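Local structure of V-type ATP synthase alpha chain (Nanoarchaeum equitans Kin4-M, 5BN3) at residues Gly217-Pro222 against Val398-Ala403; Ala403-Leu408 against Ala416-Ile421. The protein forms the alpha chain (subunit A) of a V-type ATP synthase and carries a P-loop nucleotide-binding domain in which ADP is bound. One frame throughout, in Å; residues are numbered along the deposited sequence.

Contact 1 of 2, residues Gly217-Pro222 against Val398-Ala403; sequences GSAAVP and VGALWA
Strand 218-222 and the extended run through strand 400-401 lie parallel and meet in a single beta bridge, A220 with L401, where A220 donates its N to A400 O (3.0 Å) and accepts from W402 N on its own O (2.8 Å). CA-H...O contacts from A219 CA to A400 O and V221 CA to W402 O add to these bonds. At the start of the pair the bonding is less regular: G399 N reaches S218 O at 2.9 Å from well above the carbonyl plane, and makes a weak bond to S218 OG as well. A chi1 of 55° sets that hydroxyl between the backbone N and carbonyl carbon of its own residue, which brings OG against V398 CA at 3.3 Å. V398 turns its side chain into the contact, and its CG2 packs on the methyl of A220.

W402 makes the broadest side-chain contact. The methyl of A219 sits over one face of the indole, 3.7 Å from CB to the centroid of the six-membered ring and only 4° off the ring normal, a clear CH-pi contact. V221 CG2 instead lies near the ring plane, meeting the edge at CE3. Further along, L401 starts away from the partner strand, but with CG anti to the backbone N (chi1 167°) its CD1 swings back to P222 CG and CD, 3.6 Å from CD.

The pair is wholly buried in the nucleotide-binding domain. Strand 218-222 leads into the P-loop and hydrogen-bonds in parallel with strand 370-379, whose I376 touches A219, V221 and W402. F211 O accepts from W402 NE1, while helix 389-395 packs on A220, P222 and L401, and strand 423-424 on A400 and L401.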
loop_
_atom_site.group_PDB
_atom_site.type_symbol
_atom_site.label_atom_id
_atom_site.label_comp_id
_atom_site.label_asym_id
_atom_site.label_seq_id
_atom_site.Cartn_x
_atom_site.Cartn_y
_atom_site.Cartn_z
ATOM N N GLY A 217 -26.041 -3.444 -26.817
ATOM C CA GLY A 217 -25.510 -3.447 -25.466
ATOM C C GLY A 217 -24.009 -3.219 -25.436
ATOM O O GLY A 217 -23.401 -2.868 -26.448
ATOM N N SER A 218 -23.408 -3.407 -24.267
ATOM C CA SER A 218 -21.966 -3.269 -24.124
ATOM C C SER A 218 -21.437 -4.242 -23.081
ATOM O O SER A 218 -22.165 -4.640 -22.173
ATOM C CB SER A 218 -21.592 -1.833 -23.752
ATOM O OG SER A 218 -22.277 -1.413 -22.587
ATOM N N ALA A 219 -20.168 -4.618 -23.219
ATOM C CA ALA A 219 -19.529 -5.532 -22.279
ATOM C C ALA A 219 -18.063 -5.183 -22.091
ATOM O O ALA A 219 -17.423 -4.639 -22.993
ATOM C CB ALA A 219 -19.661 -6.967 -22.757
ATOM N N ALA A 220 -17.535 -5.508 -20.915
ATOM C CA ALA A 220 -16.115 -5.342 -20.635
ATOM C C ALA A 220 -15.428 -6.704 -20.579
ATOM O O ALA A 220 -15.994 -7.667 -20.055
ATOM C CB ALA A 220 -15.919 -4.600 -19.328
ATOM N N VAL A 221 -14.211 -6.782 -21.117
ATOM C CA VAL A 221 -13.422 -8.012 -21.071
ATOM C C VAL A 221 -12.061 -7.749 -20.429
ATOM O O VAL A 221 -11.066 -7.560 -21.127
ATOM C CB VAL A 221 -13.202 -8.614 -22.481
ATOM C CG1 VAL A 221 -12.617 -10.019 -22.380
ATOM C CG2 VAL A 221 -14.503 -8.654 -23.264
ATOM N N PRO A 222 -12.017 -7.710 -19.089
ATOM C CA PRO A 222 -10.732 -7.524 -18.411
ATOM C C PRO A 222 -10.049 -8.856 -18.137
ATOM O O PRO A 222 -10.724 -9.869 -17.925
ATOM C CB PRO A 222 -11.132 -6.863 -17.090
ATOM C CG PRO A 222 -12.489 -7.425 -16.804
ATOM C CD PRO A 222 -13.153 -7.639 -18.151
ATOM N N VAL A 398 -20.929 -0.391 -18.439
ATOM C CA VAL A 398 -21.305 -1.446 -19.389
ATOM C C VAL A 398 -22.401 -2.374 -18.864
ATOM O O VAL A 398 -22.746 -2.333 -17.682
ATOM C CB VAL A 398 -20.082 -2.279 -19.835
ATOM C CG1 VAL A 398 -19.042 -1.381 -20.481
ATOM C CG2 VAL A 398 -19.475 -3.023 -18.648
ATOM N N GLY A 399 -22.940 -3.209 -19.749
ATOM C CA GLY A 399 -24.064 -4.066 -19.407
ATOM C C GLY A 399 -23.681 -5.480 -19.008
ATOM O O GLY A 399 -24.531 -6.248 -18.550
ATOM N N ALA A 400 -22.409 -5.831 -19.181
ATOM C CA ALA A 400 -21.923 -7.150 -18.779
ATOM C C ALA A 400 -20.437 -7.171 -18.472
ATOM O O ALA A 400 -19.660 -6.396 -19.039
ATOM C CB ALA A 400 -22.239 -8.187 -19.842
ATOM N N LEU A 401 -20.052 -8.078 -17.579
ATOM C CA LEU A 401 -18.649 -8.349 -17.297
ATOM C C LEU A 401 -18.281 -9.730 -17.819
ATOM O O LEU A 401 -18.805 -10.740 -17.344
ATOM C CB LEU A 401 -18.381 -8.283 -15.788
ATOM C CG LEU A 401 -17.046 -8.838 -15.278
ATOM C CD1 LEU A 401 -15.894 -8.108 -15.933
ATOM C CD2 LEU A 401 -16.942 -8.741 -13.760
ATOM N N TRP A 402 -17.393 -9.776 -18.805
ATOM C CA TRP A 402 -16.850 -11.043 -19.282
ATOM C C TRP A 402 -15.430 -11.190 -18.740
ATOM O O TRP A 402 -14.452 -10.915 -19.435
ATOM C CB TRP A 402 -16.877 -11.095 -20.814
ATOM C CG TRP A 402 -18.279 -11.115 -21.377
ATOM C CD1 TRP A 402 -19.419 -11.481 -20.719
ATOM C CD2 TRP A 402 -18.687 -10.740 -22.706
ATOM N NE1 TRP A 402 -20.506 -11.366 -21.555
ATOM C CE2 TRP A 402 -20.086 -10.916 -22.773
ATOM C CE3 TRP A 402 -18.007 -10.281 -23.836
ATOM C CZ2 TRP A 402 -20.816 -10.643 -23.938
ATOM C CZ3 TRP A 402 -18.735 -10.013 -24.990
ATOM C CH2 TRP A 402 -20.125 -10.195 -25.029
ATOM N N ALA A 403 -15.330 -11.622 -17.485
ATOM C CA ALA A 403 -14.052 -11.638 -16.770
ATOM C C ALA A 403 -13.182 -12.835 -17.122
ATOM O O ALA A 403 -13.620 -13.984 -17.028
ATOM C CB ALA A 403 -14.287 -11.596 -15.273
#

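Contact 2 of 2, residues Ala403-Leu408 against Ala416-Ile421; sequences ALDSKL and AINYLI
A single antiparallel bridge joins L404 to I417 as a non-hydrogen-bonded pair, at the base of the excursion that carries helix 406-410. Two backbone bonds frame it: N418 N gives to A403 O at 2.8 Å and D405 N to A416 O at 2.7 Å. Between them the alpha hydrogens of L404 and I417 face A416 O and A403 O in CA-H...O contacts. L404 CD2 and I417 CD1 touch at 3.7 Å, and L408 lays its CB on the methyl of A416.

D405 is the N-cap of that helix, its OD2 taking weak bonds from K407 N and L408 N. In both D405 (chi1 -171°) and N418 (chi1 -173°) CG lies anti to the backbone N, which brings carboxylate and amide together. K407 NZ forms a salt bridge on the syn lone pair of D405 OD1 (2.8 Å), whereas N418 ND2 comes to OD1 from above the carboxylate at 3.3 Å, the two planes 86° apart. The ammonium would be expected to stabilise the charged carboxylate. N418 OD1 accepts from L420 N in the carbonyl plane, an Asx turn, and from I421 N above that plane at 2.9 Å, completing an Asx motif.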
loop_
_atom_site.group_PDB
_atom_site.type_symbol
_atom_site.label_atom_id
_atom_site.label_comp_id
_atom_site.label_asym_id
_atom_site.label_seq_id
_atom_site.Cartn_x
_atom_site.Cartn_y
_atom_site.Cartn_z
ATOM N N ALA A 403 -15.330 -11.622 -17.485
ATOM C CA ALA A 403 -14.052 -11.638 -16.770
ATOM C C ALA A 403 -13.182 -12.835 -17.122
ATOM O O ALA A 403 -13.620 -13.984 -17.028
ATOM C CB ALA A 403 -14.287 -11.596 -15.273
ATOM N N LEU A 404 -11.937 -12.566 -17.499
ATOM C CA LEU A 404 -11.005 -13.638 -17.825
ATOM C C LEU A 404 -10.158 -14.006 -16.606
ATOM O O LEU A 404 -9.787 -13.141 -15.811
ATOM C CB LEU A 404 -10.131 -13.252 -19.019
ATOM C CG LEU A 404 -10.927 -13.031 -20.307
ATOM C CD1 LEU A 404 -10.019 -12.650 -21.462
ATOM C CD2 LEU A 404 -11.717 -14.281 -20.656
ATOM N N ASP A 405 -9.863 -15.293 -16.464
ATOM C CA ASP A 405 -9.293 -15.807 -15.223
ATOM C C ASP A 405 -7.932 -16.480 -15.415
ATOM O O ASP A 405 -7.782 -17.369 -16.256
ATOM C CB ASP A 405 -10.289 -16.777 -14.582
ATOM C CG ASP A 405 -9.889 -17.186 -13.189
ATOM O OD1 ASP A 405 -10.104 -16.394 -12.246
ATOM O OD2 ASP A 405 -9.371 -18.308 -13.033
ATOM N N SER A 406 -6.950 -16.046 -14.627
ATOM C CA SER A 406 -5.594 -16.591 -14.680
ATOM C C SER A 406 -5.559 -18.100 -14.495
ATOM O O SER A 406 -4.836 -18.800 -15.202
ATOM C CB SER A 406 -4.723 -15.950 -13.599
ATOM O OG SER A 406 -4.545 -14.568 -13.831
ATOM N N LYS A 407 -6.338 -18.591 -13.537
ATOM C CA LYS A 407 -6.340 -20.008 -13.192
ATOM C C LYS A 407 -6.819 -20.894 -14.342
ATOM O O LYS A 407 -6.268 -21.970 -14.575
ATOM C CB LYS A 407 -7.187 -20.251 -11.936
ATOM C CG LYS A 407 -6.645 -19.597 -10.663
ATOM C CD LYS A 407 -7.130 -18.155 -10.480
ATOM C CE LYS A 407 -8.559 -18.086 -9.948
ATOM N NZ LYS A 407 -9.012 -16.680 -9.719
ATOM N N LEU A 408 -7.841 -20.438 -15.060
ATOM C CA LEU A 408 -8.345 -21.166 -16.222
ATOM C C LEU A 408 -7.348 -21.120 -17.380
ATOM O O LEU A 408 -7.058 -22.142 -17.996
ATOM C CB LEU A 408 -9.701 -20.603 -16.657
ATOM C CG LEU A 408 -10.848 -20.792 -15.661
ATOM C CD1 LEU A 408 -12.076 -20.015 -16.094
ATOM C CD2 LEU A 408 -11.182 -22.266 -15.514
ATOM N N ALA A 416 -11.200 -18.389 -21.079
ATOM C CA ALA A 416 -10.972 -18.426 -19.637
ATOM C C ALA A 416 -11.960 -17.558 -18.860
ATOM O O ALA A 416 -11.566 -16.820 -17.957
ATOM C CB ALA A 416 -9.547 -18.016 -19.322
ATOM N N ILE A 417 -13.242 -17.667 -19.197
ATOM C CA ILE A 417 -14.283 -16.893 -18.526
ATOM C C ILE A 417 -14.544 -17.415 -17.111
ATOM O O ILE A 417 -14.878 -18.587 -16.928
ATOM C CB ILE A 417 -15.605 -16.932 -19.322
ATOM C CG1 ILE A 417 -15.449 -16.217 -20.669
ATOM C CG2 ILE A 417 -16.731 -16.300 -18.524
ATOM C CD1 ILE A 417 -15.363 -14.702 -20.557
ATOM N N ASN A 418 -14.384 -16.544 -16.117
ATOM C CA ASN A 418 -14.752 -16.860 -14.739
ATOM C C ASN A 418 -16.273 -16.856 -14.604
ATOM O O ASN A 418 -16.893 -15.794 -14.530
ATOM C CB ASN A 418 -14.116 -15.842 -13.781
ATOM C CG ASN A 418 -14.309 -16.197 -12.314
ATOM O OD1 ASN A 418 -15.382 -16.637 -11.897
ATOM N ND2 ASN A 418 -13.264 -15.996 -11.520
ATOM N N TYR A 419 -16.867 -18.046 -14.563
ATOM C CA TYR A 419 -18.322 -18.193 -14.565
ATOM C C TYR A 419 -18.985 -17.899 -13.220
ATOM O O TYR A 419 -20.207 -17.995 -13.092
ATOM C CB TYR A 419 -18.712 -19.594 -15.053
ATOM C CG TYR A 419 -17.875 -20.707 -14.464
ATOM C CD1 TYR A 419 -18.101 -21.164 -13.175
ATOM C CD2 TYR A 419 -16.872 -21.312 -15.207
ATOM C CE1 TYR A 419 -17.346 -22.180 -12.638
ATOM C CE2 TYR A 419 -16.111 -22.331 -14.678
ATOM C CZ TYR A 419 -16.356 -22.760 -13.393
ATOM O OH TYR A 419 -15.604 -23.775 -12.851
ATOM N N LEU A 420 -18.185 -17.541 -12.220
ATOM C CA LEU A 420 -18.720 -17.173 -10.913
ATOM C C LEU A 420 -18.707 -15.660 -10.722
ATOM O O LEU A 420 -19.565 -15.101 -10.038
ATOM C CB LEU A 420 -17.917 -17.845 -9.796
ATOM C CG LEU A 420 -17.953 -19.374 -9.758
ATOM C CD1 LEU A 420 -17.239 -19.905 -8.527
ATOM C CD2 LEU A 420 -19.384 -19.865 -9.791
ATOM N N ILE A 421 -17.730 -15.010 -11.345
ATOM C CA ILE A 421 -17.525 -13.572 -11.209
ATOM C C ILE A 421 -18.175 -12.789 -12.358
ATOM O O ILE A 421 -18.699 -11.688 -12.160
ATOM C CB ILE A 421 -16.013 -13.264 -11.120
ATOM C CG1 ILE A 421 -15.452 -13.764 -9.783
ATOM C CG2 ILE A 421 -15.741 -11.785 -11.289
ATOM C CD1 ILE A 421 -16.139 -13.165 -8.574
#

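From the N terminus, strand 218-222 comes first, and the chain runs 175 residues through most of the nucleotide-binding domain before 398-403 returns beside it and closes contact 1. The same run continues through A403, shared by both contacts, into 403-408; a further seven residues complete the short excursion that contact 2 closes. The two are therefore in series, one long closure and then one short. P222 O and L404 N, 3.0 Å apart in a probable hydrogen bond, would continue the parallel pairing across the junction, and W402 CB packs on I417 CD1. Together they tie the P-loop strand to helix 406-410 and the loop before strand 423-424, with L404 touching S227 of the ADP pocket.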